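Local atomic coordinates of esterase (Staphylococcus aureus subsp. aureus USA300_TCH1516, PDB entry 3D7R), a protein that probably hydrolyses ester bonds, as an esterase-like enzyme of the alpha/beta hydrolase fold. Residues 73-78 against 88-93. Numbering follows the deposited sequence.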
# COMPACT_ATOMS: atom_id res chain seq x y z
N LYS A 73 14.07 -15.68 -0.88
CA LYS A 73 14.84 -16.31 0.18
C LYS A 73 13.92 -16.88 1.25
O LYS A 73 14.23 -17.91 1.83
CB LYS A 73 15.83 -15.32 0.80
CG LYS A 73 17.01 -14.98 -0.08
CD LYS A 73 17.87 -13.91 0.63
CE LYS A 73 19.08 -13.52 -0.21
NZ LYS A 73 19.63 -12.19 0.25
N ALA A 74 12.80 -16.21 1.50
CA ALA A 74 11.83 -16.73 2.46
C ALA A 74 11.18 -17.96 1.86
O ALA A 74 11.21 -18.16 0.64
CB ALA A 74 10.77 -15.65 2.84
N ASN A 75 10.62 -18.81 2.72
CA ASN A 75 9.76 -19.89 2.25
C ASN A 75 8.42 -19.32 1.80
O ASN A 75 7.87 -18.41 2.46
CB ASN A 75 9.57 -20.95 3.33
CG ASN A 75 10.89 -21.53 3.78
OD1 ASN A 75 11.32 -21.30 4.91
ND2 ASN A 75 11.57 -22.24 2.87
N LEU A 76 7.91 -19.83 0.68
CA LEU A 76 6.71 -19.27 0.05
C LEU A 76 5.53 -20.25 0.05
O LEU A 76 5.68 -21.41 -0.34
CB LEU A 76 7.03 -18.84 -1.39
CG LEU A 76 5.99 -18.10 -2.24
CD1 LEU A 76 5.71 -16.71 -1.68
CD2 LEU A 76 6.48 -17.99 -3.67
N GLU A 77 4.37 -19.77 0.48
CA GLU A 77 3.15 -20.58 0.46
C GLU A 77 2.22 -20.01 -0.59
O GLU A 77 1.90 -18.81 -0.55
CB GLU A 77 2.46 -20.54 1.83
CG GLU A 77 3.26 -21.22 2.90
CD GLU A 77 2.64 -21.12 4.29
OE1 GLU A 77 1.52 -20.60 4.42
OE2 GLU A 77 3.29 -21.57 5.26
N LYS A 78 1.79 -20.83 -1.53
CA LYS A 78 0.95 -20.31 -2.61
C LYS A 78 -0.47 -20.79 -2.34
O LYS A 78 -0.83 -21.91 -2.68
CB LYS A 78 1.47 -20.76 -3.99
CG LYS A 78 2.90 -20.38 -4.29
CD LYS A 78 3.35 -20.95 -5.63
CE LYS A 78 4.72 -20.42 -6.01
NZ LYS A 78 5.20 -20.93 -7.35
N ARG A 88 1.99 -16.40 1.01
CA ARG A 88 2.56 -16.13 2.32
C ARG A 88 4.06 -16.36 2.27
O ARG A 88 4.51 -17.35 1.69
CB ARG A 88 1.92 -17.02 3.37
CG ARG A 88 0.41 -16.77 3.54
CD ARG A 88 -0.04 -17.19 4.92
NE ARG A 88 -1.49 -17.31 5.04
CZ ARG A 88 -2.12 -17.56 6.18
NH1 ARG A 88 -1.42 -17.68 7.30
NH2 ARG A 88 -3.45 -17.68 6.20
N PHE A 89 4.81 -15.44 2.86
CA PHE A 89 6.24 -15.57 2.99
C PHE A 89 6.54 -15.76 4.46
O PHE A 89 6.04 -15.01 5.31
CB PHE A 89 6.97 -14.29 2.57
CG PHE A 89 6.66 -13.80 1.17
CD1 PHE A 89 7.64 -13.86 0.17
CD2 PHE A 89 5.42 -13.23 0.87
CE1 PHE A 89 7.37 -13.40 -1.12
CE2 PHE A 89 5.14 -12.75 -0.39
CZ PHE A 89 6.12 -12.83 -1.40
N ASN A 90 7.40 -16.74 4.77
CA ASN A 90 7.92 -16.83 6.12
C ASN A 90 9.36 -17.31 6.11
O ASN A 90 9.83 -17.91 5.13
CB ASN A 90 7.00 -17.65 7.07
CG ASN A 90 6.62 -19.00 6.51
OD1 ASN A 90 7.48 -19.82 6.19
ND2 ASN A 90 5.33 -19.25 6.41
N PHE A 91 10.08 -17.01 7.18
CA PHE A 91 11.51 -17.30 7.27
C PHE A 91 11.79 -17.98 8.62
O PHE A 91 11.23 -17.58 9.65
CB PHE A 91 12.30 -16.01 7.12
CG PHE A 91 13.81 -16.21 7.04
CD1 PHE A 91 14.38 -16.95 6.03
CD2 PHE A 91 14.64 -15.62 7.99
CE1 PHE A 91 15.78 -17.12 5.96
CE2 PHE A 91 16.04 -15.79 7.94
CZ PHE A 91 16.60 -16.54 6.92
N ARG A 92 12.62 -19.01 8.60
CA ARG A 92 12.98 -19.75 9.82
C ARG A 92 11.76 -20.21 10.63
O ARG A 92 11.80 -20.23 11.87
CB ARG A 92 13.98 -18.94 10.67
CG ARG A 92 15.37 -18.92 10.03
CD ARG A 92 16.34 -17.95 10.71
NE ARG A 92 17.62 -17.96 9.99
CZ ARG A 92 18.61 -17.10 10.22
NH1 ARG A 92 18.48 -16.16 11.14
NH2 ARG A 92 19.72 -17.18 9.51
N HIS A 93 10.69 -20.60 9.93
CA HIS A 93 9.46 -21.10 10.57
C HIS A 93 8.77 -20.06 11.49
O HIS A 93 7.99 -20.42 12.40
CB HIS A 93 9.76 -22.38 11.36
CG HIS A 93 9.88 -23.60 10.50
ND1 HIS A 93 8.83 -24.08 9.75
CD2 HIS A 93 10.90 -24.46 10.31
CE1 HIS A 93 9.21 -25.18 9.11
NE2 HIS A 93 10.47 -25.43 9.44
O HOH W 1 13.50 -20.36 6.08
O HOH W 2 9.90 -20.67 7.18
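Asn-75 and Asn-90, and two residues further along Glu-77 and Arg-88, form two antiparallel hydrogen-bonded pairs that join the strands of a beta hairpin at the margin of the alpha/beta hydrolase sheet. Each pair is held by two backbone hydrogen bonds; Glu-77 N reaches Arg-88 O at 2.7 Å, while the equally short bond from Asn-75 N to Asn-90 O is more bent (133° at the hydrogen). The side chains of these four residues share one face. There Asn-90 ND2 gives a long hydrogen bond (3.3 Å) to Glu-77 OE2, arriving from above the carboxylate plane, and also hydrogen-bonds Glu-129. With chi1 at 51°, Asn-90 CG sits between its own N and carbonyl carbon, which brings the amide over the neighbouring strand, its oxygen beside Asn-75 and its nitrogen toward Glu-77. A water donates to Asn-90 OD1 (2.7 Å) and Asn-75 OD1 and accepts from His-93 N; another links Asn-75 OD1 to Arg-92 N. Arg-88 extends beyond Glu-77 to salt bridges with Glu-129 and Glu-160, near a bound sodium ion. On the other face Leu-76 CD1 lies 3.8 Å from the Phe-89 ring centroid, a CH-pi contact. Thus Asn-75 and two waters tie down the chain after the hairpin, Glu-77 joins the strands, and Arg-88 probably balances the clustered acids.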